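Local coordinates for protein Cwp19 (Clostridioides difficile, PDB 5OQ3) that probably cleaves cell-wall peptidoglycan as a surface-associated hydrolase, this piece being its TIM-barrel glycoside hydrolase domain, at residues V70-P75 with H120-P125; Y182-V187 with P238-G243; D191-G196 with V269-D274; L291-G296 with G335-A340; Q324-Q329 with S359-A364. One frame throughout, in Å; residues are numbered along the deposited sequence. Where two conformers were deposited one is given.

Contact 1 of 5, residues V70-P75 with H120-P125; sequences VVQVRP and HAWFNP
Gln72 lies flat on the Trp122 indole, its amide plane 17° from the ring. CB sits over the six-membered ring, 3.7 Å from its centroid; with CG anti to the backbone N (chi1 -166°) and the chain extended, NE2 reaches CZ2 of Trp122 at 3.5 Å. Beside this stack the strands run parallel: Val71 N donates to His120 O and its carbonyl accepts Trp122 N. A beta bulge follows, where Trp122 O takes Val73 N at 2.8 Å and, weakly, Arg74 N, before Asn124 N returns to Arg74 O. On the side of the sheet that bears Phe123, Val73 CG2 lies over that ring, 3.8 Å from its centroid. Packing is closest in these layers. Toward the C-terminal ends Arg74 bridges the two chains: NE donates to Asn124 O (2.8 Å), which lies in the guanidinium plane, and NH2 to Pro125 O (3.1 Å). This end is looser, held by separate polar bonds, but here too every touching residue is buried. Asp190 accepts a hydrogen bond from Trp122 NE1 and Ser33 bonds Gln72 OE1 inside the barrel; outside it, Phe123 and Arg74 lie against helix 165-181, and strands 27-32 and 186-189 flank the pair.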
# COMPACT_ATOMS: atom_id res chain seq x y z
N VAL A 70 6.72 -7.10 0.32
CA VAL A 70 5.58 -6.35 -0.27
C VAL A 70 6.21 -5.29 -1.17
O VAL A 70 6.74 -4.27 -0.69
CB VAL A 70 4.68 -5.73 0.80
CG1 VAL A 70 3.49 -5.03 0.13
CG2 VAL A 70 4.16 -6.79 1.77
N VAL A 71 6.25 -5.58 -2.49
CA VAL A 71 7.12 -4.84 -3.41
C VAL A 71 6.26 -3.99 -4.35
O VAL A 71 5.34 -4.52 -4.97
CB VAL A 71 7.98 -5.83 -4.22
CG1 VAL A 71 8.89 -5.07 -5.17
CG2 VAL A 71 8.80 -6.71 -3.23
N GLN A 72 6.56 -2.71 -4.43
CA GLN A 72 5.76 -1.72 -5.18
C GLN A 72 6.03 -1.83 -6.66
O GLN A 72 6.98 -1.28 -7.17
CB GLN A 72 6.10 -0.32 -4.63
CG GLN A 72 5.17 0.79 -5.04
CD GLN A 72 5.50 2.08 -4.37
OE1 GLN A 72 6.68 2.33 -4.07
NE2 GLN A 72 4.50 2.94 -4.16
N VAL A 73 5.15 -2.57 -7.34
CA VAL A 73 5.25 -2.83 -8.76
C VAL A 73 4.60 -1.74 -9.63
O VAL A 73 4.85 -1.68 -10.82
CB VAL A 73 4.73 -4.22 -9.15
CG1 VAL A 73 5.50 -5.33 -8.42
CG2 VAL A 73 3.23 -4.39 -8.97
N ARG A 74 3.72 -0.95 -9.01
CA ARG A 74 3.04 0.21 -9.66
C ARG A 74 3.14 1.40 -8.73
O ARG A 74 2.17 1.73 -8.03
CB ARG A 74 1.58 -0.11 -9.94
CG ARG A 74 0.77 1.00 -10.59
CD ARG A 74 -0.69 0.62 -10.60
NE ARG A 74 -1.57 1.69 -11.03
CZ ARG A 74 -1.99 1.89 -12.27
NH1 ARG A 74 -1.57 1.15 -13.26
NH2 ARG A 74 -2.89 2.87 -12.51
N PRO A 75 4.30 2.08 -8.73
CA PRO A 75 4.42 3.27 -7.91
C PRO A 75 3.75 4.50 -8.46
O PRO A 75 3.39 5.38 -7.68
CB PRO A 75 5.92 3.49 -7.84
CG PRO A 75 6.47 2.89 -9.08
CD PRO A 75 5.61 1.67 -9.26
N HIS A 120 4.09 -10.20 -2.20
CA HIS A 120 2.85 -9.45 -2.44
C HIS A 120 3.20 -8.28 -3.37
O HIS A 120 4.06 -7.47 -3.08
CB HIS A 120 2.22 -8.92 -1.17
CG HIS A 120 1.67 -9.99 -0.28
ND1 HIS A 120 0.69 -9.74 0.65
CD2 HIS A 120 1.95 -11.32 -0.18
CE1 HIS A 120 0.40 -10.86 1.29
NE2 HIS A 120 1.16 -11.83 0.82
N ALA A 121 2.52 -8.21 -4.51
CA ALA A 121 2.65 -7.11 -5.47
C ALA A 121 1.83 -5.93 -5.01
O ALA A 121 0.60 -6.04 -4.88
CB ALA A 121 2.20 -7.59 -6.84
N TRP A 122 2.51 -4.80 -4.77
CA TRP A 122 1.90 -3.59 -4.29
C TRP A 122 1.67 -2.60 -5.45
O TRP A 122 2.59 -2.27 -6.20
CB TRP A 122 2.76 -3.04 -3.17
CG TRP A 122 2.70 -1.62 -2.75
CD1 TRP A 122 1.65 -0.73 -2.92
CD2 TRP A 122 3.69 -0.93 -2.01
NE1 TRP A 122 1.99 0.48 -2.38
CE2 TRP A 122 3.23 0.39 -1.82
CE3 TRP A 122 4.95 -1.27 -1.52
CZ2 TRP A 122 3.97 1.36 -1.13
CZ3 TRP A 122 5.70 -0.30 -0.86
CH2 TRP A 122 5.20 0.99 -0.67
N PHE A 123 0.44 -2.13 -5.51
CA PHE A 123 -0.03 -1.18 -6.53
C PHE A 123 -0.57 0.09 -5.87
O PHE A 123 -1.28 0.03 -4.85
CB PHE A 123 -1.17 -1.79 -7.34
CG PHE A 123 -0.84 -3.08 -8.04
CD1 PHE A 123 -0.90 -4.32 -7.38
CD2 PHE A 123 -0.59 -3.08 -9.40
CE1 PHE A 123 -0.62 -5.49 -8.04
CE2 PHE A 123 -0.29 -4.26 -10.05
CZ PHE A 123 -0.34 -5.48 -9.38
N ASN A 124 -0.32 1.24 -6.51
CA ASN A 124 -1.01 2.49 -6.19
C ASN A 124 -2.08 2.68 -7.28
O ASN A 124 -1.74 2.81 -8.45
CB ASN A 124 -0.01 3.64 -6.12
CG ASN A 124 -0.68 4.96 -5.81
OD1 ASN A 124 -1.73 5.29 -6.38
ND2 ASN A 124 -0.03 5.77 -4.94
N PRO A 125 -3.39 2.61 -6.94
CA PRO A 125 -4.37 2.57 -8.02
C PRO A 125 -4.50 3.89 -8.83
O PRO A 125 -4.55 3.82 -10.06
CB PRO A 125 -5.69 2.24 -7.29
CG PRO A 125 -5.44 2.53 -5.86
CD PRO A 125 -3.99 2.34 -5.62

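Contact 2 of 5, residues Y182-V187 with P238-G243; sequences YDIDGV and PNVVFG
The Val187 and Phe242 side chains cross at a slant where two neighbouring parallel strands of the TIM barrel, 186-189 and 241-244, begin. Backbone hydrogen bonds set the register. Val241 N donates to Asp185 O at 3.2 Å, Val187 N to Val241 O at 2.8 Å, and Gly243 N to Val187 O at 2.9 Å, so Val187 uses both its N-H and its carbonyl toward the same strand. CA-H...O contacts reinforce this ladder, among them Gly186 CA to Val241 O. Gly186 brings its backbone close to the neighbouring strand, and Val241 CG2 rests 3.8 Å from its CA.

Apolar contacts gather round Val187 and Phe242. Val187 CG1, anti to the backbone N (chi1 170°), leans on the Phe242 ring at CD1. Val187 CG2 faces Val240 CG1 more loosely, and Ile184 CD1 only grazes that same Val240 methyl. Val187, Val240 and Phe242 face helix 214-236, where Ile233 touches Val187 and Val240 and Val229 touches Phe242; the helix joins the two strands in a beta-alpha-beta crossover. Polar partners beyond the pair hold the strand starts: the Asp185 carboxylate bonds His113 and the Phe119 N-H, and Phe242 N donates to Asp285. Before the strands begin, Val240 turns its other methyl, CG2, to the Ile184 carbonyl, 3.6 Å from that oxygen.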
# COMPACT_ATOMS: atom_id res chain seq x y z
N TYR A 182 2.24 -13.76 -13.49
CA TYR A 182 3.33 -13.83 -12.53
C TYR A 182 2.91 -14.62 -11.30
O TYR A 182 1.76 -14.52 -10.87
CB TYR A 182 3.80 -12.43 -12.11
CG TYR A 182 4.35 -11.62 -13.28
CD1 TYR A 182 5.66 -11.76 -13.70
CD2 TYR A 182 3.54 -10.75 -13.98
CE1 TYR A 182 6.15 -11.05 -14.78
CE2 TYR A 182 4.00 -10.01 -15.05
CZ TYR A 182 5.32 -10.18 -15.47
OH TYR A 182 5.77 -9.42 -16.55
N ASP A 183 3.86 -15.27 -10.66
CA ASP A 183 3.58 -16.17 -9.53
C ASP A 183 3.55 -15.42 -8.20
O ASP A 183 4.25 -15.78 -7.23
CB ASP A 183 4.65 -17.28 -9.52
CG ASP A 183 4.41 -18.31 -8.46
OD1 ASP A 183 3.22 -18.57 -8.17
OD2 ASP A 183 5.41 -18.85 -7.93
N ILE A 184 2.72 -14.39 -8.15
CA ILE A 184 2.55 -13.67 -6.93
C ILE A 184 1.78 -14.42 -5.88
O ILE A 184 0.91 -15.23 -6.20
CB ILE A 184 1.93 -12.28 -7.17
CG1 ILE A 184 0.51 -12.38 -7.78
CG2 ILE A 184 2.82 -11.42 -8.10
CD1 ILE A 184 -0.22 -11.05 -7.81
N ASP A 185 1.98 -14.09 -4.61
CA ASP A 185 1.20 -14.69 -3.51
C ASP A 185 0.09 -13.77 -2.99
O ASP A 185 -0.89 -14.23 -2.40
CB ASP A 185 2.14 -15.01 -2.34
CG ASP A 185 3.26 -15.89 -2.78
OD1 ASP A 185 2.98 -17.04 -3.18
OD2 ASP A 185 4.43 -15.48 -2.81
N GLY A 186 0.21 -12.47 -3.29
CA GLY A 186 -0.75 -11.46 -2.83
C GLY A 186 -0.75 -10.24 -3.71
O GLY A 186 0.24 -9.97 -4.41
N VAL A 187 -1.85 -9.50 -3.63
CA VAL A 187 -1.99 -8.15 -4.22
C VAL A 187 -2.27 -7.21 -3.05
O VAL A 187 -3.09 -7.53 -2.19
CB VAL A 187 -3.17 -8.15 -5.25
CG1 VAL A 187 -3.51 -6.73 -5.68
CG2 VAL A 187 -2.88 -9.09 -6.41
N PRO A 238 -7.69 -18.39 -6.86
CA PRO A 238 -8.47 -18.22 -5.60
C PRO A 238 -7.62 -18.04 -4.36
O PRO A 238 -8.06 -17.41 -3.44
CB PRO A 238 -9.27 -19.49 -5.52
CG PRO A 238 -9.31 -20.06 -6.84
CD PRO A 238 -8.18 -19.54 -7.64
N ASN A 239 -6.41 -18.62 -4.35
CA ASN A 239 -5.60 -18.60 -3.11
C ASN A 239 -4.64 -17.42 -3.05
O ASN A 239 -3.91 -17.30 -2.07
CB ASN A 239 -4.92 -19.96 -2.86
CG ASN A 239 -5.91 -21.09 -2.77
OD1 ASN A 239 -7.11 -20.88 -2.53
ND2 ASN A 239 -5.40 -22.30 -2.89
N VAL A 240 -4.60 -16.57 -4.07
CA VAL A 240 -3.88 -15.30 -3.96
C VAL A 240 -4.70 -14.37 -3.11
O VAL A 240 -5.90 -14.20 -3.33
CB VAL A 240 -3.65 -14.69 -5.36
CG1 VAL A 240 -3.15 -13.27 -5.26
CG2 VAL A 240 -2.63 -15.55 -6.10
N VAL A 241 -4.03 -13.77 -2.12
CA VAL A 241 -4.72 -12.87 -1.15
C VAL A 241 -4.73 -11.42 -1.64
O VAL A 241 -3.85 -11.00 -2.39
CB VAL A 241 -4.11 -12.99 0.25
CG1 VAL A 241 -4.23 -14.41 0.74
CG2 VAL A 241 -2.64 -12.54 0.33
N PHE A 242 -5.70 -10.68 -1.17
CA PHE A 242 -5.83 -9.26 -1.47
C PHE A 242 -5.93 -8.48 -0.17
O PHE A 242 -6.79 -8.77 0.69
CB PHE A 242 -7.09 -9.03 -2.31
CG PHE A 242 -7.36 -7.60 -2.64
CD1 PHE A 242 -6.38 -6.80 -3.21
CD2 PHE A 242 -8.59 -7.03 -2.39
CE1 PHE A 242 -6.63 -5.46 -3.49
CE2 PHE A 242 -8.84 -5.72 -2.70
CZ PHE A 242 -7.87 -4.92 -3.24
N GLY A 243 -5.07 -7.49 -0.03
CA GLY A 243 -5.11 -6.67 1.17
C GLY A 243 -4.83 -5.21 0.90
O GLY A 243 -4.28 -4.83 -0.14

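Contact 3 of 5, residues D191-G196 with V269-D274; sequences DYFYPG and VGTYAD
Tyr272 drives the edge of its ring at the face of Tyr194 in a T-shaped stack, with planes at 83° and centroids 5.4 Å apart. The leading atom is Tyr272 CD2, 3.7 Å from Tyr194 CB and equally near CG, so the edge meets the root of the side chain. Tyr194 CB in turn lies in the plane of the Tyr272 ring, while Gly196 O stands near that plane beside CE2. Both hydroxyls are engaged farther out, Tyr272 OH with Val197 O and Tyr194 OH with Asn221.

Beside the stack, one backbone bond joins the segments: Tyr194 N donates to Thr271 O at 3.1 Å. Phe193 leaves the chain in another direction; its CG stands anti to the carbonyl carbon (chi1 -64°), which puts CD2 against Ala273 CB at 3.8 Å. Trp278 meets the same phenyl ring, and Val222 of helix 214-236 packs on it. Tyr272 itself has a left-handed backbone, just past helix 267-270. Two loops that follow barrel strands 186-189 and 241-244 are joined here, at the C-terminal end of a TIM barrel, the end where glycoside hydrolases of this fold carry their active sites.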
# COMPACT_ATOMS: atom_id res chain seq x y z
N ASP A 191 -2.24 3.33 1.02
CA ASP A 191 -3.23 4.14 1.70
C ASP A 191 -3.78 5.31 0.89
O ASP A 191 -4.56 6.09 1.44
CB ASP A 191 -2.63 4.67 3.02
CG ASP A 191 -1.29 5.41 2.83
OD1 ASP A 191 -0.26 4.79 2.41
OD2 ASP A 191 -1.27 6.62 3.11
N TYR A 192 -3.46 5.40 -0.40
CA TYR A 192 -3.85 6.54 -1.21
C TYR A 192 -5.11 6.22 -2.01
O TYR A 192 -5.15 5.27 -2.80
CB TYR A 192 -2.74 7.04 -2.12
CG TYR A 192 -1.49 7.44 -1.39
CD1 TYR A 192 -1.43 8.66 -0.72
CD2 TYR A 192 -0.37 6.61 -1.36
CE1 TYR A 192 -0.28 9.03 -0.04
CE2 TYR A 192 0.78 6.99 -0.67
CZ TYR A 192 0.81 8.20 -0.04
OH TYR A 192 1.95 8.55 0.63
N PHE A 193 -6.13 7.05 -1.79
CA PHE A 193 -7.38 6.90 -2.46
C PHE A 193 -7.73 8.26 -3.07
O PHE A 193 -6.96 8.75 -3.89
CB PHE A 193 -8.43 6.29 -1.50
CG PHE A 193 -8.07 4.92 -1.08
CD1 PHE A 193 -8.33 3.87 -1.91
CD2 PHE A 193 -7.33 4.71 0.09
CE1 PHE A 193 -7.97 2.61 -1.58
CE2 PHE A 193 -6.96 3.45 0.42
CZ PHE A 193 -7.28 2.39 -0.40
N TYR A 194 -8.79 8.93 -2.64
CA TYR A 194 -9.02 10.29 -3.10
C TYR A 194 -7.97 11.16 -2.42
O TYR A 194 -7.61 10.90 -1.27
CB TYR A 194 -10.42 10.78 -2.72
CG TYR A 194 -11.53 10.32 -3.60
CD1 TYR A 194 -12.15 9.10 -3.39
CD2 TYR A 194 -12.01 11.13 -4.64
CE1 TYR A 194 -13.21 8.67 -4.21
CE2 TYR A 194 -13.07 10.73 -5.45
CZ TYR A 194 -13.63 9.48 -5.25
OH TYR A 194 -14.65 9.09 -6.07
N PRO A 195 -7.45 12.20 -3.13
CA PRO A 195 -6.38 12.98 -2.54
C PRO A 195 -6.84 14.06 -1.62
O PRO A 195 -6.03 14.72 -1.03
CB PRO A 195 -5.74 13.63 -3.76
CG PRO A 195 -6.86 13.74 -4.77
CD PRO A 195 -7.64 12.49 -4.58
N GLY A 196 -8.12 14.31 -1.50
CA GLY A 196 -8.51 15.29 -0.51
C GLY A 196 -9.96 15.41 -0.50
O GLY A 196 -10.67 14.78 -1.31
N VAL A 269 -12.95 10.50 5.98
CA VAL A 269 -13.31 11.88 5.67
C VAL A 269 -12.32 12.46 4.67
O VAL A 269 -12.69 13.16 3.71
CB VAL A 269 -13.24 12.75 6.98
CG1 VAL A 269 -13.58 14.22 6.75
CG2 VAL A 269 -14.14 12.17 8.05
N GLY A 270 -11.04 12.19 4.91
CA GLY A 270 -9.97 12.87 4.21
C GLY A 270 -9.58 12.27 2.88
O GLY A 270 -9.06 12.97 2.03
N THR A 271 -9.80 10.96 2.70
CA THR A 271 -9.50 10.25 1.43
C THR A 271 -10.60 9.28 0.99
O THR A 271 -10.46 8.63 -0.03
CB THR A 271 -8.11 9.55 1.44
OG1 THR A 271 -8.15 8.30 2.11
CG2 THR A 271 -7.08 10.37 2.14
N TYR A 272 -11.69 9.22 1.73
CA TYR A 272 -12.88 8.38 1.42
C TYR A 272 -12.57 6.91 1.47
O TYR A 272 -13.09 6.15 0.66
CB TYR A 272 -13.64 8.84 0.13
CG TYR A 272 -14.00 10.31 0.23
CD1 TYR A 272 -15.07 10.75 1.02
CD2 TYR A 272 -13.25 11.28 -0.43
CE1 TYR A 272 -15.36 12.11 1.14
CE2 TYR A 272 -13.55 12.64 -0.30
CZ TYR A 272 -14.60 13.06 0.45
OH TYR A 272 -14.82 14.41 0.58
N ALA A 273 -11.76 6.52 2.44
CA ALA A 273 -11.34 5.16 2.67
C ALA A 273 -12.08 4.66 3.90
O ALA A 273 -11.69 4.92 5.02
CB ALA A 273 -9.84 5.10 2.85
N ASP A 274 -13.15 3.96 3.67
CA ASP A 274 -14.10 3.51 4.69
C ASP A 274 -13.70 2.09 5.10
O ASP A 274 -14.34 1.10 4.74
CB ASP A 274 -15.52 3.58 4.20
CG ASP A 274 -16.54 3.33 5.30
OD1 ASP A 274 -16.15 2.95 6.44
OD2 ASP A 274 -17.74 3.51 4.99

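Contact 4 of 5, residues L291-G296 with G335-A340; sequences LYWPIG and GGQNIA
Gln337 lays its side chain across the Pro294 ring, crossing it at about a right angle. From the backbone, CB stands 3.9 Å from Pro294 CG. The next carbon, CG, turned anti to the carbonyl carbon (chi1 -65°), is 3.8 Å from that same ring atom. Because the chain then runs extended (chi2 178°), CD moves along to Pro294 CD at 3.7 Å, and OE1 ends 3.4 Å from Pro294 CD. The amide oxygen also passes the Trp293 ring at CD1, the two side chains pointing the same way with their planes 55° apart. Its polar partner is Lys328 NZ, which bonds the Tyr292 carbonyl too.

Ile339 fills the neighbouring place. Its CG1 faces the Trp293 carbonyl group, and in the conformer given CD1 lies by the peptide between Tyr292 and Trp293; with two conformers modelled, how closely is doubtful. Helix 343-350 lies behind, with Gln346 touching Ile339. Between these two loops, which follow strands 286-287 and 319-324 of the barrel, the direct contact is van der Waals in kind. The polar link runs through the Lys328 ammonium, whose positive charge would probably polarise the Gln337 and Tyr292 carbonyls it joins.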
# COMPACT_ATOMS: atom_id res chain seq x y z
N LEU A 291 -0.05 2.24 11.85
CA LEU A 291 0.02 2.78 13.20
C LEU A 291 1.40 3.31 13.46
O LEU A 291 2.12 2.87 14.37
CB LEU A 291 -0.39 1.70 14.22
CG LEU A 291 -1.77 1.06 14.00
CD1 LEU A 291 -2.13 0.22 15.24
CD2 LEU A 291 -2.86 2.06 13.69
N TYR A 292 1.72 4.38 12.75
CA TYR A 292 3.07 4.93 12.78
C TYR A 292 3.21 5.99 13.86
O TYR A 292 3.66 7.12 13.60
CB TYR A 292 3.43 5.49 11.39
CG TYR A 292 3.33 4.56 10.20
CD1 TYR A 292 3.38 3.18 10.32
CD2 TYR A 292 3.27 5.09 8.92
CE1 TYR A 292 3.37 2.36 9.21
CE2 TYR A 292 3.23 4.27 7.81
CZ TYR A 292 3.31 2.90 7.96
OH TYR A 292 3.30 2.07 6.86
N TRP A 293 2.89 5.60 15.09
CA TRP A 293 2.97 6.49 16.21
C TRP A 293 3.52 5.72 17.42
O TRP A 293 3.36 4.51 17.52
CB TRP A 293 1.57 6.99 16.58
CG TRP A 293 0.92 7.82 15.49
CD1 TRP A 293 1.27 9.10 15.10
CD2 TRP A 293 -0.19 7.44 14.68
NE1 TRP A 293 0.44 9.52 14.10
CE2 TRP A 293 -0.47 8.54 13.82
CE3 TRP A 293 -1.00 6.31 14.60
CZ2 TRP A 293 -1.52 8.52 12.92
CZ3 TRP A 293 -2.03 6.28 13.68
CH2 TRP A 293 -2.27 7.37 12.84
N PRO A 294 4.11 6.43 18.38
CA PRO A 294 4.52 5.83 19.64
C PRO A 294 3.36 5.48 20.56
O PRO A 294 2.28 6.09 20.51
CB PRO A 294 5.38 6.90 20.32
CG PRO A 294 5.61 7.92 19.28
CD PRO A 294 4.51 7.84 18.31
N ILE A 295 3.62 4.51 21.43
CA ILE A 295 2.77 4.28 22.60
C ILE A 295 2.73 5.55 23.44
O ILE A 295 3.75 6.16 23.65
CB ILE A 295 3.29 3.06 23.40
CG1 ILE A 295 3.02 1.81 22.58
CG2 ILE A 295 2.63 2.95 24.76
CD1 ILE A 295 3.78 0.57 23.02
N GLY A 296 1.55 5.94 23.87
CA GLY A 296 1.36 7.13 24.74
C GLY A 296 1.16 8.45 24.01
O GLY A 296 1.01 9.48 24.66
N GLY A 335 8.99 15.15 14.92
CA GLY A 335 8.80 15.65 16.28
C GLY A 335 9.49 14.84 17.36
O GLY A 335 9.02 14.79 18.50
N GLY A 336 10.61 14.20 17.02
CA GLY A 336 11.31 13.33 17.95
C GLY A 336 10.70 11.96 18.23
O GLY A 336 11.25 11.21 19.05
N GLN A 337 9.61 11.60 17.54
CA GLN A 337 9.01 10.27 17.71
C GLN A 337 9.96 9.17 17.29
O GLN A 337 10.57 9.23 16.19
CB GLN A 337 7.71 10.18 16.91
CG GLN A 337 6.62 11.11 17.41
CD GLN A 337 5.36 11.03 16.58
OE1 GLN A 337 5.17 10.10 15.80
NE2 GLN A 337 4.49 12.01 16.76
N ASN A 338 10.10 8.18 18.16
CA ASN A 338 11.03 7.10 17.92
C ASN A 338 10.33 5.81 18.12
O ASN A 338 10.26 5.30 19.22
CB ASN A 338 12.26 7.21 18.84
CG ASN A 338 13.40 6.32 18.40
OD1 ASN A 338 13.17 5.33 17.70
ND2 ASN A 338 14.63 6.66 18.77
N ILE A 339 9.84 5.27 17.01
CA ILE A 339 9.17 3.98 17.01
C ILE A 339 10.17 2.83 17.01
O ILE A 339 9.97 1.83 17.71
CB ILE A 339 8.20 3.87 15.84
CG1 ILE A 339 7.04 4.84 16.07
CG2 ILE A 339 7.69 2.46 15.71
CD1 ILE A 339 6.12 5.00 14.90
N ALA A 340 11.25 2.95 16.25
CA ALA A 340 12.24 1.89 16.17
C ALA A 340 12.74 1.49 17.58
O ALA A 340 12.83 0.31 17.89
CB ALA A 340 13.40 2.32 15.31

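Contact 5 of 5, residues Q324-Q329 with S359-A364; sequences QGIYKQ and SMYFSA
Tyr327 meets Phe362 next to an unusual feature, a cis peptide bond between Phe362 and Ser363. Phe362 O accepts Tyr327 N at 3.1 Å, in the carbonyl plane, and also lies at the edge of the Tyr327 ring. The two rings form an offset edge-to-face pair: the edge of Phe362 points at the face of Tyr327, planes at 88° and centroids 5.8 Å apart. Tyr327 CG sits between its backbone N and carbonyl carbon (chi1 71°), which brings the ring's CD1 edge to Phe362 O.

Earlier in the segments the pairing is regular and parallel. Gln324 N donates to Met360 O at 2.8 Å, and Gln324 O accepts Phe362 N at 3.0 Å. The Gln324 side chain bends at chi2 (-68°), which brings OE1 to Ser359: CG lies over a face of the Tyr361 ring, and OE1 receives the Ser359 hydroxyl on a lone pair at 2.7 Å. Asn350 donates to the same OE1, and NE2 bonds Tyr302, so both ends of this buried amide are held. Ile326 CG2 meets the edge of the Tyr361 ring at CD1, 3.8 Å away. Strands 319-324 and 356-361 are the seventh and eighth of the TIM barrel, and the type I turn from Gly325 to Lys328 opens one of its C-terminal loops. Non-prolyl cis peptides after the eighth strand are well known in TIM-barrel glycoside hydrolases.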
# COMPACT_ATOMS: atom_id res chain seq x y z
N GLN A 324 3.98 -1.03 11.06
CA GLN A 324 4.94 -0.54 12.04
C GLN A 324 5.83 0.53 11.44
O GLN A 324 6.53 0.28 10.44
CB GLN A 324 5.83 -1.71 12.54
CG GLN A 324 5.14 -3.01 12.95
CD GLN A 324 4.26 -3.01 14.22
OE1 GLN A 324 3.64 -4.01 14.50
NE2 GLN A 324 4.27 -1.96 15.02
N GLY A 325 5.88 1.69 12.09
CA GLY A 325 6.62 2.84 11.59
C GLY A 325 8.06 2.98 11.97
O GLY A 325 8.49 4.01 12.54
N ILE A 326 8.85 1.96 11.63
CA ILE A 326 10.24 1.89 12.03
C ILE A 326 11.10 2.97 11.38
O ILE A 326 12.20 3.21 11.86
CB ILE A 326 10.86 0.49 11.91
CG1 ILE A 326 10.78 -0.08 10.51
CG2 ILE A 326 10.25 -0.45 12.96
CD1 ILE A 326 11.71 -1.23 10.23
N TYR A 327 10.61 3.62 10.33
CA TYR A 327 11.29 4.78 9.77
C TYR A 327 11.42 5.94 10.78
O TYR A 327 12.29 6.80 10.63
CB TYR A 327 10.59 5.24 8.47
CG TYR A 327 9.23 5.88 8.69
CD1 TYR A 327 8.08 5.11 8.79
CD2 TYR A 327 9.10 7.25 8.72
CE1 TYR A 327 6.83 5.70 8.95
CE2 TYR A 327 7.86 7.86 8.90
CZ TYR A 327 6.72 7.08 8.99
OH TYR A 327 5.47 7.65 9.13
N LYS A 328 10.52 6.00 11.76
CA LYS A 328 10.61 7.04 12.81
C LYS A 328 11.61 6.61 13.86
O LYS A 328 11.37 5.68 14.63
CB LYS A 328 9.25 7.32 13.41
CG LYS A 328 8.21 7.88 12.46
CD LYS A 328 7.01 8.44 13.20
CE LYS A 328 5.99 9.03 12.26
NZ LYS A 328 4.81 9.53 12.97
N GLN A 329 12.73 7.34 13.89
CA GLN A 329 13.87 7.03 14.75
C GLN A 329 14.36 8.22 15.55
O GLN A 329 15.56 8.38 15.74
CB GLN A 329 15.02 6.47 13.90
CG GLN A 329 14.62 5.16 13.22
CD GLN A 329 15.55 4.78 12.10
OE1 GLN A 329 16.69 5.23 12.05
NE2 GLN A 329 15.05 3.98 11.16
N SER A 359 2.68 -8.32 11.43
CA SER A 359 3.16 -6.96 11.24
C SER A 359 3.70 -6.80 9.82
O SER A 359 4.19 -7.78 9.21
CB SER A 359 4.29 -6.63 12.19
OG SER A 359 3.89 -6.56 13.55
N MET A 360 3.67 -5.54 9.36
CA MET A 360 4.37 -5.09 8.18
C MET A 360 5.19 -3.89 8.55
O MET A 360 4.69 -3.02 9.21
CB MET A 360 3.42 -4.77 7.02
CG MET A 360 2.46 -5.88 6.62
SD MET A 360 2.03 -5.76 4.87
CE MET A 360 1.39 -7.38 4.61
N TYR A 361 6.46 -3.87 8.16
CA TYR A 361 7.43 -2.86 8.57
C TYR A 361 7.66 -1.85 7.43
O TYR A 361 8.07 -2.24 6.34
CB TYR A 361 8.78 -3.49 8.94
CG TYR A 361 8.64 -4.29 10.22
CD1 TYR A 361 8.83 -3.68 11.45
CD2 TYR A 361 8.30 -5.63 10.22
CE1 TYR A 361 8.69 -4.39 12.62
CE2 TYR A 361 8.15 -6.35 11.40
CZ TYR A 361 8.34 -5.71 12.60
OH TYR A 361 8.20 -6.37 13.80
N PHE A 362 7.46 -0.58 7.74
CA PHE A 362 7.80 0.51 6.84
C PHE A 362 9.11 1.13 7.27
O PHE A 362 9.09 1.85 8.26
CB PHE A 362 6.70 1.57 6.73
CG PHE A 362 6.86 2.37 5.46
CD1 PHE A 362 7.66 3.52 5.41
CD2 PHE A 362 6.38 1.86 4.26
CE1 PHE A 362 7.86 4.19 4.24
CE2 PHE A 362 6.60 2.54 3.07
CZ PHE A 362 7.35 3.70 3.07
N SER A 363 10.22 0.88 6.56
CA SER A 363 10.32 0.11 5.33
C SER A 363 11.58 -0.74 5.38
O SER A 363 12.37 -0.67 6.32
CB SER A 363 10.29 1.02 4.08
OG SER A 363 11.47 1.79 3.98
N ALA A 364 11.78 -1.53 4.34
CA ALA A 364 12.90 -2.47 4.26
C ALA A 364 14.26 -1.84 4.50
O ALA A 364 15.11 -2.45 5.19
CB ALA A 364 12.88 -3.17 2.92

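From the N terminus, contact 1 closes the excursion between the second and third barrel strands, and contact 2, which follows in series, the one between the fourth and fifth. They adjoin in the sheet, Ala121 N probably bonding Gly186 O. Contact 3 starts just beyond the first segment of contact 2 and crosses it, joining the loops beyond the C-terminal ends of strands four and five. Contacts 4 and 5 also cross: contact 4 ties the loops after strands six and seven, contact 5 closes the excursion from strand seven to strand eight, and Ile339 N probably bonds Lys328 O between them. Met360 packs on Val70, linking contact 5 to contact 1 within the closed barrel.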